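Protein MJ1225 (Methanocaldococcus jannaschii, PDB 3KH5) probably acts as an archaeal counterpart of the gamma subunit of AMP-activated protein kinase, binding AMP and ADP through its four CBS motifs. Local coordinates at residues Glu247-Asn252 / Gly268-Lys273; Glu108-Lys113 / Asp274-Phe279. All blocks are in the same frame, centred on the assembly; numbering follows the deposited sequence.

Contact 1 of 2, residues Glu247-Asn252 / Gly268-Lys273; sequences EIMVTN and GIITEK. With ADP (adenosine-5'-diphosphate), chain E.
Met249 on helix 242-252 faces the turn where strand 266-271 gives way to helix 272-275, its CA lying 7.4 Å from the CA of Glu272. The methionine spans the gap with a chain stretched out from CG onward (chi2 170°, chi3 171°), so that its terminal methyl arrives at the strand end. There Met249 CE lies 3.6 Å from Ile270 O and also touches the carbonyl carbon of Thr271, while its SD rests 3.8 Å from Glu272 CG. The two side chains of Met249 and Glu272 run antiparallel alongside each other, sulfur against aliphatic carbon; the carboxylate of Glu272 is paired instead with Arg134 in a salt bridge. Ile270 adds a looser apolar contact beside the methyl. The contact is thus buried van der Waals packing, and Leu257 on the neighbouring strand adds to the cover of Met249. The CB of Thr271 points away from the methionine's helix, and its OG1 and CG2 meet the nucleotide. A chi1 of 71° swings Thr271 OG1 to the ligand side, where it donates a 3.0 Å hydrogen bond to O1A of the ADP alpha-phosphate. Ile269 CG2 packs 3.8 Å from C4 of the adenine, and the bent chain of Lys273 passes the ribose with CE 3.6 Å from C5'. One side of the strand-to-helix turn therefore meets the helix and the other the ligand. This is the architecture of a CBS motif, in which a helix packs on a short antiparallel sheet and the threonine at the N-cap position of the next helix binds a nucleotide phosphate.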
loop_
_atom_site.group_PDB
_atom_site.type_symbol
_atom_site.label_atom_id
_atom_site.label_comp_id
_atom_site.label_asym_id
_atom_site.label_seq_id
_atom_site.Cartn_x
_atom_site.Cartn_y
_atom_site.Cartn_z
ATOM N N GLU A 247 -3.840 -2.123 18.084
ATOM C CA GLU A 247 -3.134 -3.367 18.384
ATOM C C GLU A 247 -3.401 -4.457 17.342
ATOM O O GLU A 247 -2.481 -5.168 16.933
ATOM C CB GLU A 247 -3.501 -3.863 19.781
ATOM C CG GLU A 247 -2.766 -5.126 20.218
ATOM C CD GLU A 247 -3.117 -5.538 21.635
ATOM O OE1 GLU A 247 -2.195 -5.919 22.386
ATOM O OE2 GLU A 247 -4.310 -5.469 22.007
ATOM N N ILE A 248 -4.662 -4.585 16.925
ATOM C CA ILE A 248 -5.031 -5.523 15.864
ATOM C C ILE A 248 -4.242 -5.260 14.573
ATOM O O ILE A 248 -3.721 -6.197 13.971
ATOM C CB ILE A 248 -6.561 -5.526 15.608
ATOM C CG1 ILE A 248 -7.271 -6.294 16.733
ATOM C CG2 ILE A 248 -6.899 -6.183 14.261
ATOM C CD1 ILE A 248 -8.699 -5.826 16.976
ATOM N N MET A 249 -4.138 -3.992 14.169
ATOM C CA MET A 249 -3.409 -3.613 12.947
ATOM C C MET A 249 -1.944 -4.029 13.005
ATOM O O MET A 249 -1.422 -4.686 12.101
ATOM C CB MET A 249 -3.486 -2.096 12.726
ATOM C CG MET A 249 -4.877 -1.553 12.446
ATOM S SD MET A 249 -4.914 0.250 12.486
ATOM C CE MET A 249 -6.566 0.567 11.872
ATOM N N VAL A 250 -1.305 -3.644 14.099
ATOM C CA VAL A 250 0.123 -3.769 14.285
ATOM C C VAL A 250 0.584 -5.226 14.505
ATOM O O VAL A 250 1.695 -5.596 14.105
ATOM C CB VAL A 250 0.535 -2.794 15.426
ATOM C CG1 VAL A 250 1.617 -3.408 16.413
ATOM C CG2 VAL A 250 0.988 -1.440 14.870
ATOM N N THR A 251 -0.268 -6.054 15.103
ATOM C CA THR A 251 0.064 -7.469 15.315
ATOM C C THR A 251 -0.321 -8.345 14.124
ATOM O O THR A 251 -0.009 -9.539 14.099
ATOM C CB THR A 251 -0.605 -8.041 16.577
ATOM O OG1 THR A 251 -2.030 -7.948 16.453
ATOM C CG2 THR A 251 -0.139 -7.292 17.824
ATOM N N ASN A 252 -0.990 -7.747 13.142
ATOM C CA ASN A 252 -1.421 -8.476 11.952
ATOM C C ASN A 252 -0.910 -7.911 10.626
ATOM O O ASN A 252 -1.253 -8.427 9.555
ATOM C CB ASN A 252 -2.944 -8.560 11.931
ATOM C CG ASN A 252 -3.479 -9.552 12.935
ATOM O OD1 ASN A 252 -3.345 -10.761 12.750
ATOM N ND2 ASN A 252 -4.099 -9.053 14.003
ATOM N N GLY A 268 -18.052 3.377 7.845
ATOM C CA GLY A 268 -16.789 4.072 7.651
ATOM C C GLY A 268 -15.639 3.110 7.462
ATOM O O GLY A 268 -15.840 1.925 7.187
ATOM N N ILE A 269 -14.428 3.634 7.589
ATOM C CA ILE A 269 -13.213 2.843 7.497
ATOM C C ILE A 269 -12.230 3.555 8.409
ATOM O O ILE A 269 -12.316 4.775 8.591
ATOM C CB ILE A 269 -12.704 2.737 6.020
ATOM C CG1 ILE A 269 -11.524 1.756 5.894
ATOM C CG2 ILE A 269 -12.376 4.124 5.433
ATOM C CD1 ILE A 269 -11.166 1.381 4.453
ATOM N N ILE A 270 -11.330 2.801 9.025
ATOM C CA ILE A 270 -10.287 3.392 9.853
ATOM C C ILE A 270 -8.953 2.761 9.478
ATOM O O ILE A 270 -8.866 1.550 9.275
ATOM C CB ILE A 270 -10.607 3.256 11.367
ATOM C CG1 ILE A 270 -9.504 3.896 12.226
ATOM C CG2 ILE A 270 -10.877 1.787 11.747
ATOM C CD1 ILE A 270 -9.953 4.296 13.623
ATOM N N THR A 271 -7.921 3.589 9.361
ATOM C CA THR A 271 -6.627 3.093 8.941
ATOM C C THR A 271 -5.561 3.535 9.921
ATOM O O THR A 271 -5.822 4.328 10.835
ATOM C CB THR A 271 -6.242 3.589 7.524
ATOM O OG1 THR A 271 -5.935 4.989 7.568
ATOM C CG2 THR A 271 -7.359 3.330 6.509
ATOM N N GLU A 272 -4.351 3.034 9.709
ATOM C CA GLU A 272 -3.198 3.413 10.510
ATOM C C GLU A 272 -2.953 4.915 10.535
ATOM O O GLU A 272 -2.539 5.448 11.563
ATOM C CB GLU A 272 -1.949 2.695 10.012
ATOM C CG GLU A 272 -1.947 1.216 10.330
ATOM C CD GLU A 272 -0.762 0.485 9.736
ATOM O OE1 GLU A 272 -0.434 0.715 8.551
ATOM O OE2 GLU A 272 -0.167 -0.339 10.455
ATOM N N LYS A 273 -3.199 5.600 9.414
ATOM C CA LYS A 273 -3.034 7.055 9.388
ATOM C C LYS A 273 -4.021 7.722 10.340
ATOM O O LYS A 273 -3.665 8.674 11.038
ATOM C CB LYS A 273 -3.177 7.639 7.978
ATOM C CG LYS A 273 -2.611 9.064 7.858
ATOM C CD LYS A 273 -2.839 9.687 6.482
ATOM C CE LYS A 273 -2.196 8.875 5.360
ATOM N NZ LYS A 273 -0.729 8.690 5.544
HETATM P PB ADP E . -4.928 3.084 2.588
HETATM O O1B ADP E . -4.136 2.162 3.443
HETATM O O2B ADP E . -6.286 2.367 1.986
HETATM O O3B ADP E . -4.124 3.632 1.295
HETATM P PA ADP E . -4.556 5.579 3.978
HETATM O O1A ADP E . -3.930 5.390 5.309
HETATM O O2A ADP E . -3.521 5.984 2.810
HETATM O O3A ADP E . -5.434 4.321 3.464
HETATM O "O5'" ADP E . -5.743 6.637 4.049
HETATM C "C5'" ADP E . -5.559 8.049 4.260
HETATM C "C4'" ADP E . -6.949 8.607 4.669
HETATM O "O4'" ADP E . -7.917 8.172 3.658
HETATM C "C3'" ADP E . -7.435 8.051 6.020
HETATM O "O3'" ADP E . -8.190 9.056 6.705
HETATM C "C2'" ADP E . -8.338 6.877 5.628
HETATM O "O2'" ADP E . -9.374 6.659 6.602
HETATM C "C1'" ADP E . -8.932 7.337 4.287
HETATM N N9 ADP E . -9.288 6.151 3.430
HETATM C C8 ADP E . -8.564 5.042 3.239
HETATM N N7 ADP E . -9.215 4.211 2.422
HETATM C C5 ADP E . -10.362 4.785 2.087
HETATM C C6 ADP E . -11.429 4.404 1.277
HETATM N N6 ADP E . -11.425 3.231 0.645
HETATM N N1 ADP E . -12.466 5.248 1.145
HETATM C C2 ADP E . -12.479 6.419 1.775
HETATM N N3 ADP E . -11.474 6.808 2.551
HETATM C C4 ADP E . -10.406 6.016 2.726
#

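Contact 2 of 2, residues Glu108-Lys113 / Asp274-Phe279; sequences ETFLTK and DVLKYF. With ADP (adenosine-5'-diphosphate), chain E.
The C-terminal segment 274-279 of the fourth CBS motif, which begins on helix 272-275 and carries the ribose-binding aspartate, meets helix 103-112 of the second through Leu276, Phe110 and Leu111. Leu276 is the central apolar residue: its CB receives Leu111 CD1 at 3.7 Å, and its CD1 lies 3.9 Å from Phe110 CD2, approaching the ring obliquely. Leu111 CD2 also lies, more loosely, 4.5 Å from Lys277 CA. Helix 133-140 adds Val136 and Ile137 to the surroundings of Leu276, so Leu276 is buried between its own segment and helices 103-112 and 133-140. Such packing joins separate CBS motifs of one chain, while the adjoining turn of helix 272-275 serves the nucleotide. Asp274, pointing away from helix 103-112, takes both ribose hydroxyls of ADP in a two-pronged grip: O3' donates to Asp274 OD1 at 2.6 Å and O2' to OD2 at 2.5 Å. OD2 also accepts the backbone N-H of Thr271, which helps to fix the rotation of the carboxylate. The extended chain of Lys277 carries its NZ to a 2.9 Å salt bridge with Asp274 OD1, meeting that oxygen nearly along its C-O axis and probably steadying its negative charge beside the ribose.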
loop_
_atom_site.group_PDB
_atom_site.type_symbol
_atom_site.label_atom_id
_atom_site.label_comp_id
_atom_site.label_asym_id
_atom_site.label_seq_id
_atom_site.Cartn_x
_atom_site.Cartn_y
_atom_site.Cartn_z
ATOM N N GLU A 108 3.915 14.105 11.553
ATOM C CA GLU A 108 3.413 15.206 10.731
ATOM C C GLU A 108 3.568 14.908 9.236
ATOM O O GLU A 108 2.711 15.282 8.433
ATOM C CB GLU A 108 4.106 16.520 11.090
ATOM C CG GLU A 108 3.436 17.752 10.488
ATOM C CD GLU A 108 4.160 19.045 10.817
ATOM O OE1 GLU A 108 3.475 20.046 11.113
ATOM O OE2 GLU A 108 5.411 19.066 10.784
ATOM N N THR A 109 4.663 14.239 8.879
ATOM C CA THR A 109 4.926 13.849 7.496
ATOM C C THR A 109 3.862 12.866 7.012
ATOM O O THR A 109 3.271 13.065 5.950
ATOM C CB THR A 109 6.340 13.241 7.345
ATOM O OG1 THR A 109 7.321 14.242 7.639
ATOM C CG2 THR A 109 6.575 12.724 5.931
ATOM N N PHE A 110 3.610 11.823 7.803
ATOM C CA PHE A 110 2.613 10.813 7.450
ATOM C C PHE A 110 1.217 11.416 7.333
ATOM O O PHE A 110 0.450 11.068 6.432
ATOM C CB PHE A 110 2.584 9.684 8.488
ATOM C CG PHE A 110 3.840 8.856 8.539
ATOM C CD1 PHE A 110 4.619 8.658 7.402
ATOM C CD2 PHE A 110 4.226 8.243 9.729
ATOM C CE1 PHE A 110 5.773 7.885 7.457
ATOM C CE2 PHE A 110 5.375 7.461 9.792
ATOM C CZ PHE A 110 6.150 7.283 8.656
ATOM N N LEU A 111 0.902 12.327 8.253
ATOM C CA LEU A 111 -0.423 12.935 8.340
ATOM C C LEU A 111 -0.716 14.002 7.279
ATOM O O LEU A 111 -1.868 14.162 6.869
ATOM C CB LEU A 111 -0.637 13.531 9.737
ATOM C CG LEU A 111 -1.305 12.729 10.862
ATOM C CD1 LEU A 111 -0.867 11.267 10.909
ATOM C CD2 LEU A 111 -1.046 13.416 12.197
ATOM N N THR A 112 0.302 14.739 6.840
ATOM C CA THR A 112 0.055 15.872 5.935
ATOM C C THR A 112 0.543 15.648 4.511
ATOM O O THR A 112 0.112 16.342 3.585
ATOM C CB THR A 112 0.664 17.191 6.459
ATOM O OG1 THR A 112 2.091 17.086 6.489
ATOM C CG2 THR A 112 0.149 17.516 7.849
ATOM N N LYS A 113 1.446 14.687 4.339
ATOM C CA LYS A 113 2.010 14.408 3.020
ATOM C C LYS A 113 1.507 13.106 2.385
ATOM O O LYS A 113 2.084 12.647 1.402
ATOM C CB LYS A 113 3.549 14.420 3.057
ATOM C CG LYS A 113 4.189 15.663 3.693
ATOM C CD LYS A 113 3.869 16.953 2.943
ATOM C CE LYS A 113 4.284 18.158 3.773
ATOM N NZ LYS A 113 3.964 19.455 3.114
ATOM N N ASP A 274 -5.252 7.213 10.369
ATOM C CA ASP A 274 -6.286 7.707 11.282
ATOM C C ASP A 274 -5.929 7.496 12.744
ATOM O O ASP A 274 -6.192 8.363 13.579
ATOM C CB ASP A 274 -7.614 7.003 11.027
ATOM C CG ASP A 274 -8.180 7.308 9.667
ATOM O OD1 ASP A 274 -8.089 8.474 9.229
ATOM O OD2 ASP A 274 -8.729 6.377 9.045
ATOM N N VAL A 275 -5.372 6.323 13.052
ATOM C CA VAL A 275 -4.897 6.013 14.401
ATOM C C VAL A 275 -3.878 7.056 14.839
ATOM O O VAL A 275 -3.936 7.551 15.965
ATOM C CB VAL A 275 -4.282 4.586 14.496
ATOM C CG1 VAL A 275 -3.591 4.367 15.843
ATOM C CG2 VAL A 275 -5.351 3.529 14.281
ATOM N N LEU A 276 -2.962 7.403 13.939
ATOM C CA LEU A 276 -1.924 8.372 14.256
ATOM C C LEU A 276 -2.450 9.786 14.517
ATOM O O LEU A 276 -1.723 10.621 15.057
ATOM C CB LEU A 276 -0.823 8.380 13.187
ATOM C CG LEU A 276 0.205 7.240 13.154
ATOM C CD1 LEU A 276 1.146 7.449 11.979
ATOM C CD2 LEU A 276 0.997 7.149 14.455
ATOM N N LYS A 277 -3.706 10.057 14.159
ATOM C CA LYS A 277 -4.311 11.360 14.464
ATOM C C LYS A 277 -4.528 11.559 15.968
ATOM O O LYS A 277 -4.728 12.690 16.422
ATOM C CB LYS A 277 -5.618 11.563 13.699
ATOM C CG LYS A 277 -5.453 11.693 12.196
ATOM C CD LYS A 277 -6.803 11.533 11.518
ATOM C CE LYS A 277 -6.695 11.611 10.005
ATOM N NZ LYS A 277 -8.016 11.374 9.348
ATOM N N TYR A 278 -4.485 10.458 16.728
ATOM C CA TYR A 278 -4.471 10.511 18.195
ATOM C C TYR A 278 -3.293 11.341 18.694
ATOM O O TYR A 278 -3.427 12.086 19.664
ATOM C CB TYR A 278 -4.413 9.103 18.812
ATOM C CG TYR A 278 -4.505 9.069 20.334
ATOM C CD1 TYR A 278 -5.737 9.168 20.979
ATOM C CD2 TYR A 278 -3.361 8.931 21.125
ATOM C CE1 TYR A 278 -5.829 9.140 22.368
ATOM C CE2 TYR A 278 -3.446 8.899 22.521
ATOM C CZ TYR A 278 -4.686 9.002 23.132
ATOM O OH TYR A 278 -4.785 8.972 24.504
ATOM N N PHE A 279 -2.146 11.215 18.025
ATOM C CA PHE A 279 -0.922 11.906 18.439
ATOM C C PHE A 279 -0.655 13.201 17.667
ATOM O O PHE A 279 0.442 13.760 17.750
ATOM C CB PHE A 279 0.293 10.972 18.335
ATOM C CG PHE A 279 0.163 9.712 19.148
ATOM C CD1 PHE A 279 0.629 9.659 20.461
ATOM C CD2 PHE A 279 -0.427 8.574 18.600
ATOM C CE1 PHE A 279 0.507 8.490 21.217
ATOM C CE2 PHE A 279 -0.556 7.403 19.346
ATOM C CZ PHE A 279 -0.087 7.360 20.658
HETATM P PB ADP E . -4.928 3.084 2.588
HETATM O O1B ADP E . -4.136 2.162 3.443
HETATM O O2B ADP E . -6.286 2.367 1.986
HETATM O O3B ADP E . -4.124 3.632 1.295
HETATM P PA ADP E . -4.556 5.579 3.978
HETATM O O1A ADP E . -3.930 5.390 5.309
HETATM O O2A ADP E . -3.521 5.984 2.810
HETATM O O3A ADP E . -5.434 4.321 3.464
HETATM O "O5'" ADP E . -5.743 6.637 4.049
HETATM C "C5'" ADP E . -5.559 8.049 4.260
HETATM C "C4'" ADP E . -6.949 8.607 4.669
HETATM O "O4'" ADP E . -7.917 8.172 3.658
HETATM C "C3'" ADP E . -7.435 8.051 6.020
HETATM O "O3'" ADP E . -8.190 9.056 6.705
HETATM C "C2'" ADP E . -8.338 6.877 5.628
HETATM O "O2'" ADP E . -9.374 6.659 6.602
HETATM C "C1'" ADP E . -8.932 7.337 4.287
HETATM N N9 ADP E . -9.288 6.151 3.430
HETATM C C8 ADP E . -8.564 5.042 3.239
HETATM N N7 ADP E . -9.215 4.211 2.422
HETATM C C5 ADP E . -10.362 4.785 2.087
HETATM C C6 ADP E . -11.429 4.404 1.277
HETATM N N6 ADP E . -11.425 3.231 0.645
HETATM N N1 ADP E . -12.466 5.248 1.145
HETATM C C2 ADP E . -12.479 6.419 1.775
HETATM N N3 ADP E . -11.474 6.808 2.551
HETATM C C4 ADP E . -10.406 6.016 2.726
#

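From the N terminus, the chain first passes helix 103-112, which supplies the 108-113 side of contact 2, and returns to it only after 160 intervening residues. Contact 1 is nested inside that long loop: it closes a short one of 15 residues, containing strand 256-260 and the start of strand 266-271, within the fourth CBS motif. The chain then runs directly from Lys273 to Asp274, so helix 272-275 serves both contacts. Contact 1 joins helix to sheet within one motif, whereas contact 2 ties that motif to the second. Lys273 NZ to Phe110 O, a probable hydrogen bond of 2.8 Å, and packing of Met249 on Val275 connect them; both contacts also touch the same ADP.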